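PDB 5NM8: PipY from Synechococcus elongatus, which binds pyridoxal 5'-phosphate (PLP) and is probably involved in PLP homeostasis. Local coordinates for residues Val19-Val24 and Thr213-Pro218; Lys80-Phe85 and Gly105-Ser110; Leu190-Ser195 and Glu204-Ile209. All blocks are in the same frame, centred on the assembly; numbering follows the deposited sequence.

Contact 1. Residues Val19-Val24 and Thr213-Pro218; sequences VQLIAV and TQLFGP. With PLP (pyridoxal-5'-phosphate), chain C.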
# COMPACT_ATOMS: atom_id res chain seq x y z
N VAL A 19 11.95 0.30 7.47
CA VAL A 19 11.21 -0.30 6.38
C VAL A 19 10.42 -1.43 6.92
O VAL A 19 10.94 -2.24 7.68
CB VAL A 19 12.12 -0.75 5.22
CG1 VAL A 19 11.33 -1.34 4.07
CG2 VAL A 19 12.92 0.44 4.72
N GLN A 20 9.13 -1.49 6.58
CA GLN A 20 8.32 -2.68 6.86
C GLN A 20 7.95 -3.36 5.57
O GLN A 20 7.65 -2.71 4.53
CB GLN A 20 7.09 -2.31 7.68
CG GLN A 20 7.53 -1.70 9.03
CD GLN A 20 6.37 -1.28 9.90
OE1 GLN A 20 5.75 -2.12 10.55
NE2 GLN A 20 6.03 0.02 9.86
N LEU A 21 7.94 -4.66 5.63
CA LEU A 21 7.64 -5.48 4.51
C LEU A 21 6.16 -5.82 4.51
O LEU A 21 5.63 -6.28 5.55
CB LEU A 21 8.44 -6.76 4.63
CG LEU A 21 8.01 -7.90 3.72
CD1 LEU A 21 8.22 -7.45 2.30
CD2 LEU A 21 8.84 -9.11 4.07
N ILE A 22 5.48 -5.65 3.38
CA ILE A 22 4.12 -6.20 3.17
C ILE A 22 4.29 -7.43 2.28
O ILE A 22 4.82 -7.34 1.16
CB ILE A 22 3.12 -5.19 2.48
CG1 ILE A 22 2.88 -3.96 3.36
CG2 ILE A 22 1.79 -5.90 2.14
CD1 ILE A 22 2.30 -2.74 2.69
N ALA A 23 3.85 -8.58 2.77
CA ALA A 23 3.90 -9.80 2.02
C ALA A 23 2.66 -9.87 1.10
O ALA A 23 1.53 -9.95 1.55
CB ALA A 23 3.99 -11.01 2.97
N VAL A 24 2.86 -9.80 -0.21
CA VAL A 24 1.75 -9.63 -1.11
C VAL A 24 1.28 -11.02 -1.49
O VAL A 24 1.92 -11.71 -2.30
CB VAL A 24 2.17 -8.80 -2.35
CG1 VAL A 24 1.04 -8.76 -3.37
CG2 VAL A 24 2.51 -7.39 -1.92
N THR A 213 6.08 -12.16 -5.41
CA THR A 213 6.79 -13.26 -6.09
C THR A 213 8.10 -13.68 -5.42
O THR A 213 8.32 -14.87 -5.19
CB THR A 213 7.03 -12.85 -7.54
OG1 THR A 213 5.76 -12.49 -8.12
CG2 THR A 213 7.67 -13.98 -8.31
N GLN A 214 8.94 -12.73 -5.06
CA GLN A 214 10.20 -13.14 -4.40
C GLN A 214 9.98 -13.94 -3.10
O GLN A 214 10.85 -14.74 -2.73
CB GLN A 214 11.09 -11.95 -4.12
CG GLN A 214 12.42 -12.29 -3.46
CD GLN A 214 13.20 -11.04 -3.07
OE1 GLN A 214 13.30 -10.08 -3.85
NE2 GLN A 214 13.77 -11.06 -1.87
N LEU A 215 8.84 -13.76 -2.42
CA LEU A 215 8.55 -14.51 -1.20
C LEU A 215 7.77 -15.76 -1.44
O LEU A 215 8.06 -16.80 -0.83
CB LEU A 215 7.69 -13.70 -0.21
CG LEU A 215 8.39 -12.50 0.32
CD1 LEU A 215 7.49 -11.72 1.28
CD2 LEU A 215 9.73 -12.87 0.97
N PHE A 216 6.73 -15.65 -2.25
CA PHE A 216 5.80 -16.75 -2.42
C PHE A 216 6.11 -17.56 -3.67
O PHE A 216 5.51 -18.59 -3.88
CB PHE A 216 4.37 -16.24 -2.45
CG PHE A 216 3.94 -15.66 -1.14
CD1 PHE A 216 3.82 -16.47 -0.02
CD2 PHE A 216 3.66 -14.31 -1.02
CE1 PHE A 216 3.42 -15.92 1.19
CE2 PHE A 216 3.28 -13.77 0.17
CZ PHE A 216 3.15 -14.58 1.28
N GLY A 217 7.05 -17.11 -4.49
CA GLY A 217 7.24 -17.70 -5.79
C GLY A 217 6.08 -17.40 -6.72
O GLY A 217 5.19 -16.60 -6.37
N PRO A 218 6.08 -18.02 -7.91
CA PRO A 218 5.03 -17.73 -8.89
C PRO A 218 3.67 -18.42 -8.58
O PRO A 218 3.61 -19.40 -7.81
CB PRO A 218 5.65 -18.21 -10.22
CG PRO A 218 7.09 -18.56 -9.91
CD PRO A 218 7.10 -18.94 -8.47
N1 PLP C . 2.08 -4.16 -5.17
C2 PLP C . 1.03 -4.06 -6.02
C2A PLP C . 0.18 -2.83 -6.08
C3 PLP C . 0.72 -5.19 -6.92
O3 PLP C . -0.31 -5.11 -7.79
C4 PLP C . 1.56 -6.40 -6.84
C4A PLP C . 1.27 -7.55 -7.74
C5 PLP C . 2.68 -6.39 -5.86
C6 PLP C . 2.86 -5.26 -5.08
C5A PLP C . 3.61 -7.58 -5.75
O4P PLP C . 4.36 -7.67 -6.98
P PLP C . 5.62 -8.69 -7.08
O1P PLP C . 6.43 -8.38 -5.84
O2P PLP C . 6.26 -8.31 -8.37
O3P PLP C . 5.03 -10.10 -7.10
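In the α/β barrel of this PLP-binding protein, Leu21, Ala23 and Val24 of the barrel strand 20-24 meet Leu215 and Phe216 of the short helix 213-216, whose first residue holds the cofactor phosphate. Leu21 and Leu215 meet tip to tip, with CD2 of Leu21 4.1 Å from CD1 of Leu215. The same leucine methyl, Leu215 CD1, lies 4.0 Å from Ala23 CB. Phe216 comes in beside it. Its CE2 is 4.0 Å from Ala23 CB. Phe216 CD2 is 3.4 Å from the carbonyl oxygen Val24 O. Both approaches to the ring are oblique. The Phe216 ring also meets the ring of His28, and Ile4 of helix 4-14 touches it. Leu11 of the same helix packs on both leucines.

Val24 faces the cofactor. Both its methyls lie on one face of the pyridine ring, toward its C5 rim, and Val24 CG1 is 3.7 Å from PLP C5A. Thr213 takes the other end of PLP. Its backbone N gives an almost straight bond to PLP O3P (2.9 Å, 169°). The hydroxyl Thr213 OG1 binds the same oxygen, PLP O3P, at 2.7 Å. OG1 stands anti to the carbonyl carbon of Thr213 and beside its N (chi1 -54°), which lets both donors converge on O3P. Gly212, Arg210, Ser195 and Asn47 also hydrogen-bond PLP. As the chain leaves the helix, Gly217 N bonds back to Thr213 O at 2.7 Å.

The join of strand to helix is thus mostly apolar, while the polar work goes to the phosphate. The N-H of Thr213, at the start of the helix, points at the anion, and the dipole of so short a helix would probably add only modestly to the attraction.

Contact 2. Residues Lys80-Phe85 and Gly105-Ser110; sequences KAVEHF and GELGRS
Leu107 lays its CD1 methyl across the helix surface formed by Val82 and Glu83. The methyl is 3.7 Å from Val82 CG1 and 3.5 Å from Glu83 CG. Glu83 crosses Leu107 at about a right angle. The Glu83 side chain starts away from the other segment. Its CG makes the closest touch, and the extended chain carries OE2 alongside Leu107 CD2. Val82 CG1 lies anti to the backbone N (chi1 172°). There it meets Arg109 as well, with Arg109 CB 4.0 Å from Val82 CG1, and the two side chains run past each other pointing opposite ways.

These are the ends of two successive outer helices of the barrel, 78-84 and 94-107. Strand 87-91 runs between them in the chain. Val82 also packs on Leu100 and Ile103 of helix 94-107, so the contact continues up that helix. Gly108 ends it with a Schellman motif, its positive phi turning the chain so that Arg109 points back at helix 78-84. Glu106, on the same turn, forms salt bridges to Arg79 and Arg102.

The Arg109 chain is bent at chi2 (-76°) and chi3 (-89°). This folds the guanidinium under the last turn of helix 78-84. Val82 O lies over one face of the group, 3.7 Å from Arg109 NE. Glu83 O is at the edge, near the plane, 3.6 Å from Arg109 NH2. Phe85 O approaches Arg109 NH2 obliquely at 3.4 Å. A leucine in place of Arg109 would probably leave these three carbonyl oxygens without a positive charge beside them. That charge is likely to suit the negative end of the helix dipole. The Phe85 ring turns the other way, onto Trp67 and Leu69 of strand 66-69 and Ala52 of helix 49-58.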
# COMPACT_ATOMS: atom_id res chain seq x y z
N LYS A 80 -17.01 -2.84 2.19
CA LYS A 80 -16.23 -4.05 2.47
C LYS A 80 -14.73 -3.76 2.66
O LYS A 80 -14.10 -4.32 3.57
CB LYS A 80 -16.44 -5.05 1.33
CG LYS A 80 -17.80 -5.74 1.41
CD LYS A 80 -18.17 -6.44 0.09
CE LYS A 80 -19.42 -7.29 0.23
NZ LYS A 80 -19.69 -8.14 -0.97
N ALA A 81 -14.19 -2.85 1.87
CA ALA A 81 -12.80 -2.43 2.01
C ALA A 81 -12.54 -1.88 3.40
O ALA A 81 -11.59 -2.31 4.06
CB ALA A 81 -12.41 -1.41 0.97
N VAL A 82 -13.40 -0.96 3.85
CA VAL A 82 -13.28 -0.33 5.15
C VAL A 82 -13.50 -1.33 6.26
O VAL A 82 -12.80 -1.28 7.27
CB VAL A 82 -14.26 0.86 5.28
CG1 VAL A 82 -14.29 1.41 6.70
CG2 VAL A 82 -13.85 1.95 4.31
N GLU A 83 -14.42 -2.26 6.08
CA GLU A 83 -14.63 -3.31 7.11
C GLU A 83 -13.45 -4.27 7.28
O GLU A 83 -13.11 -4.69 8.40
CB GLU A 83 -15.86 -4.14 6.77
CG GLU A 83 -17.15 -3.35 6.89
CD GLU A 83 -18.42 -4.19 6.80
OE1 GLU A 83 -18.36 -5.44 6.68
OE2 GLU A 83 -19.49 -3.56 6.90
N HIS A 84 -12.81 -4.64 6.17
CA HIS A 84 -11.85 -5.76 6.18
C HIS A 84 -10.37 -5.42 6.08
O HIS A 84 -9.55 -6.32 6.22
CB HIS A 84 -12.20 -6.71 5.05
CG HIS A 84 -13.52 -7.42 5.25
ND1 HIS A 84 -13.62 -8.61 5.94
CD2 HIS A 84 -14.78 -7.10 4.86
CE1 HIS A 84 -14.89 -8.99 5.97
NE2 HIS A 84 -15.61 -8.09 5.32
N PHE A 85 -10.03 -4.20 5.73
CA PHE A 85 -8.63 -3.78 5.61
C PHE A 85 -8.28 -2.71 6.64
O PHE A 85 -9.08 -1.83 6.95
CB PHE A 85 -8.32 -3.28 4.20
CG PHE A 85 -8.36 -4.35 3.16
CD1 PHE A 85 -9.55 -4.64 2.54
CD2 PHE A 85 -7.25 -5.05 2.80
CE1 PHE A 85 -9.60 -5.62 1.55
CE2 PHE A 85 -7.29 -6.05 1.85
CZ PHE A 85 -8.47 -6.33 1.21
N GLY A 105 -16.66 6.71 9.22
CA GLY A 105 -17.56 7.38 10.21
C GLY A 105 -18.74 6.50 10.61
O GLY A 105 -18.94 6.23 11.80
N GLU A 106 -19.49 6.01 9.63
CA GLU A 106 -20.69 5.22 9.93
C GLU A 106 -20.35 3.88 10.60
O GLU A 106 -21.13 3.38 11.38
CB GLU A 106 -21.48 4.92 8.69
CG GLU A 106 -21.96 6.16 7.97
CD GLU A 106 -22.54 5.85 6.59
OE1 GLU A 106 -22.47 4.70 6.12
OE2 GLU A 106 -23.07 6.80 5.98
N LEU A 107 -19.18 3.30 10.26
CA LEU A 107 -18.78 2.03 10.79
C LEU A 107 -17.97 2.11 12.10
O LEU A 107 -17.75 1.06 12.71
CB LEU A 107 -17.93 1.27 9.75
CG LEU A 107 -18.64 0.78 8.48
CD1 LEU A 107 -17.63 0.06 7.63
CD2 LEU A 107 -19.80 -0.17 8.80
N GLY A 108 -17.52 3.29 12.49
CA GLY A 108 -16.57 3.48 13.57
C GLY A 108 -15.16 2.95 13.37
O GLY A 108 -14.52 2.50 14.34
N ARG A 109 -14.67 2.98 12.12
CA ARG A 109 -13.32 2.52 11.74
C ARG A 109 -12.52 3.76 11.31
O ARG A 109 -13.08 4.86 11.15
CB ARG A 109 -13.40 1.53 10.59
CG ARG A 109 -14.16 0.22 10.83
CD ARG A 109 -13.47 -0.84 11.67
NE ARG A 109 -12.62 -1.77 10.90
CZ ARG A 109 -11.31 -1.61 10.64
NH1 ARG A 109 -10.62 -0.52 11.05
NH2 ARG A 109 -10.66 -2.56 9.91
N SER A 110 -11.20 3.63 11.22
CA SER A 110 -10.31 4.69 10.74
C SER A 110 -9.15 4.04 9.91
O SER A 110 -8.08 3.73 10.44
CB SER A 110 -9.77 5.54 11.89
OG SER A 110 -9.07 6.71 11.44

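Contact 3. Residues Leu190-Ser195 and Glu204-Ile209; sequences LSMGMS and EGATWI. With PLP (pyridoxal-5'-phosphate), chain C.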
# COMPACT_ATOMS: atom_id res chain seq x y z
N LEU A 190 5.99 6.09 2.58
CA LEU A 190 6.15 5.94 1.12
C LEU A 190 6.02 4.46 0.83
O LEU A 190 6.82 3.64 1.29
CB LEU A 190 7.51 6.44 0.69
CG LEU A 190 7.66 7.94 0.62
CD1 LEU A 190 9.10 8.34 0.44
CD2 LEU A 190 6.86 8.47 -0.57
N SER A 191 4.95 4.11 0.15
CA SER A 191 4.65 2.72 -0.19
C SER A 191 5.12 2.53 -1.61
O SER A 191 4.48 3.00 -2.60
CB SER A 191 3.18 2.44 -0.02
OG SER A 191 2.82 1.15 -0.53
N MET A 192 6.31 1.92 -1.72
CA MET A 192 6.95 1.72 -3.01
C MET A 192 7.98 0.64 -2.95
O MET A 192 8.65 0.43 -1.88
CB MET A 192 7.56 3.03 -3.57
CG MET A 192 8.47 3.82 -2.70
SD MET A 192 8.91 5.46 -3.38
CE MET A 192 10.43 5.69 -2.48
N GLY A 193 8.11 -0.05 -4.07
CA GLY A 193 9.05 -1.14 -4.22
C GLY A 193 8.33 -2.48 -4.17
O GLY A 193 7.61 -2.79 -3.22
N MET A 194 8.56 -3.28 -5.18
CA MET A 194 8.01 -4.60 -5.31
C MET A 194 9.16 -5.57 -5.57
O MET A 194 10.33 -5.18 -5.37
CB MET A 194 6.98 -4.60 -6.42
CG MET A 194 5.86 -3.61 -6.14
SD MET A 194 4.88 -3.04 -7.57
CE MET A 194 4.72 -4.54 -8.51
N SER A 195 8.87 -6.81 -5.97
CA SER A 195 9.92 -7.84 -6.02
C SER A 195 11.14 -7.43 -6.79
O SER A 195 12.25 -7.66 -6.35
CB SER A 195 9.39 -9.15 -6.61
OG SER A 195 8.61 -9.85 -5.65
N GLU A 204 15.73 5.05 -1.79
CA GLU A 204 15.12 6.36 -1.97
C GLU A 204 14.09 6.70 -0.92
O GLU A 204 13.36 7.67 -1.06
CB GLU A 204 14.50 6.43 -3.37
CG GLU A 204 15.50 6.26 -4.50
CD GLU A 204 16.63 7.28 -4.49
OE1 GLU A 204 16.38 8.44 -4.06
OE2 GLU A 204 17.76 6.93 -4.92
N GLY A 205 13.98 5.93 0.14
CA GLY A 205 13.17 6.31 1.26
C GLY A 205 11.84 5.63 1.50
O GLY A 205 11.10 6.09 2.34
N ALA A 206 11.60 4.50 0.85
CA ALA A 206 10.40 3.70 1.07
C ALA A 206 10.31 3.31 2.54
O ALA A 206 11.32 3.00 3.17
CB ALA A 206 10.46 2.44 0.21
N THR A 207 9.11 3.34 3.10
CA THR A 207 8.87 2.86 4.44
C THR A 207 8.04 1.57 4.45
O THR A 207 8.01 0.86 5.48
CB THR A 207 8.15 3.91 5.27
OG1 THR A 207 6.86 4.23 4.69
CG2 THR A 207 9.02 5.20 5.32
N TRP A 208 7.32 1.31 3.36
CA TRP A 208 6.57 0.06 3.13
C TRP A 208 7.00 -0.47 1.80
O TRP A 208 6.96 0.28 0.81
CB TRP A 208 5.03 0.26 3.14
CG TRP A 208 4.50 0.62 4.43
CD1 TRP A 208 4.33 1.86 4.89
CD2 TRP A 208 4.10 -0.27 5.49
NE1 TRP A 208 3.86 1.83 6.18
CE2 TRP A 208 3.71 0.52 6.56
CE3 TRP A 208 4.05 -1.63 5.62
CZ2 TRP A 208 3.20 -0.02 7.75
CZ3 TRP A 208 3.57 -2.19 6.81
CH2 TRP A 208 3.17 -1.40 7.85
N ILE A 209 7.47 -1.72 1.74
CA ILE A 209 7.69 -2.37 0.48
C ILE A 209 6.67 -3.47 0.32
O ILE A 209 6.08 -3.94 1.30
CB ILE A 209 9.16 -2.86 0.27
CG1 ILE A 209 9.58 -3.86 1.36
CG2 ILE A 209 10.12 -1.66 0.25
CD1 ILE A 209 10.87 -4.62 0.98
N1 PLP C . 2.08 -4.16 -5.17
C2 PLP C . 1.03 -4.06 -6.02
C2A PLP C . 0.18 -2.83 -6.08
C3 PLP C . 0.72 -5.19 -6.92
O3 PLP C . -0.31 -5.11 -7.79
C4 PLP C . 1.56 -6.40 -6.84
C4A PLP C . 1.27 -7.55 -7.74
C5 PLP C . 2.68 -6.39 -5.86
C6 PLP C . 2.86 -5.26 -5.08
C5A PLP C . 3.61 -7.58 -5.75
O4P PLP C . 4.36 -7.67 -6.98
P PLP C . 5.62 -8.69 -7.08
O1P PLP C . 6.43 -8.38 -5.84
O2P PLP C . 6.26 -8.31 -8.37
O3P PLP C . 5.03 -10.10 -7.10
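Leu190 O is gripped by two backbone donors. Thr207 N reaches Leu190 O at 2.9 Å, in the carbonyl plane and on a lone pair. Trp208 N reaches Leu190 O at 3.2 Å, tilted 31° from that plane. Leu190 N in turn donates to Thr207 OG1 at 2.9 Å. With chi1 of 61°, this hydroxyl sits between the Thr207 backbone N and carbonyl carbon, and it is also hydrogen-bonded to Glu189 OE1. Further on, Met192 N donates to Trp208 O at 3.1 Å, nearly along the C=O axis. Ser191 and Trp208 make a single beta bridge here.

Met192 CG packs 3.8 Å from Ala206 CB, and its extended chain carries CE to Glu204 O and Ala206 N. Ile209 CG2 lies 3.3 Å from Met192 O. A side chain on Gly193 would crowd that same methyl.

The segment 190-195 then runs to the cofactor. Ser195 OG bonds PLP O1P at 2.6 Å, and Ser195 N adds a second bond to that oxygen. Met194 lies over the pyridine ring, on the face opposite Val24.

Strands 189-191 and 208-211 are the last two of the barrel, and this bridge closes it. Strand 20-24 pairs with the other side of 208-211, and strand 147-152 flanks 189-191. Helix 198-203 links the two segments and packs on Ala206 and Ile209, while Phe168 of helix 161-181 lies against Met192 and Glu204.

In the fold
Contacts 1 and 3 are buried and adjoin each other. Strands 20-24 and 208-211 are neighbours in the barrel, joined by backbone bonds such as Ile22 N to Ile209 O, and helix 213-216 follows strand 208-211 directly. Both also bind the PLP phosphate, through different oxygens. Their chemistry differs: contact 3 joins its segments mainly through backbone hydrogen bonds, whereas contact 1 sets a helix on a strand through methyls and a ring. Contact 2 lies apart, its centre about 25 Å from the centre of each of the other two. It is partly buried, joins outer helices, and mixes apolar overlap with a charged group at a helix end.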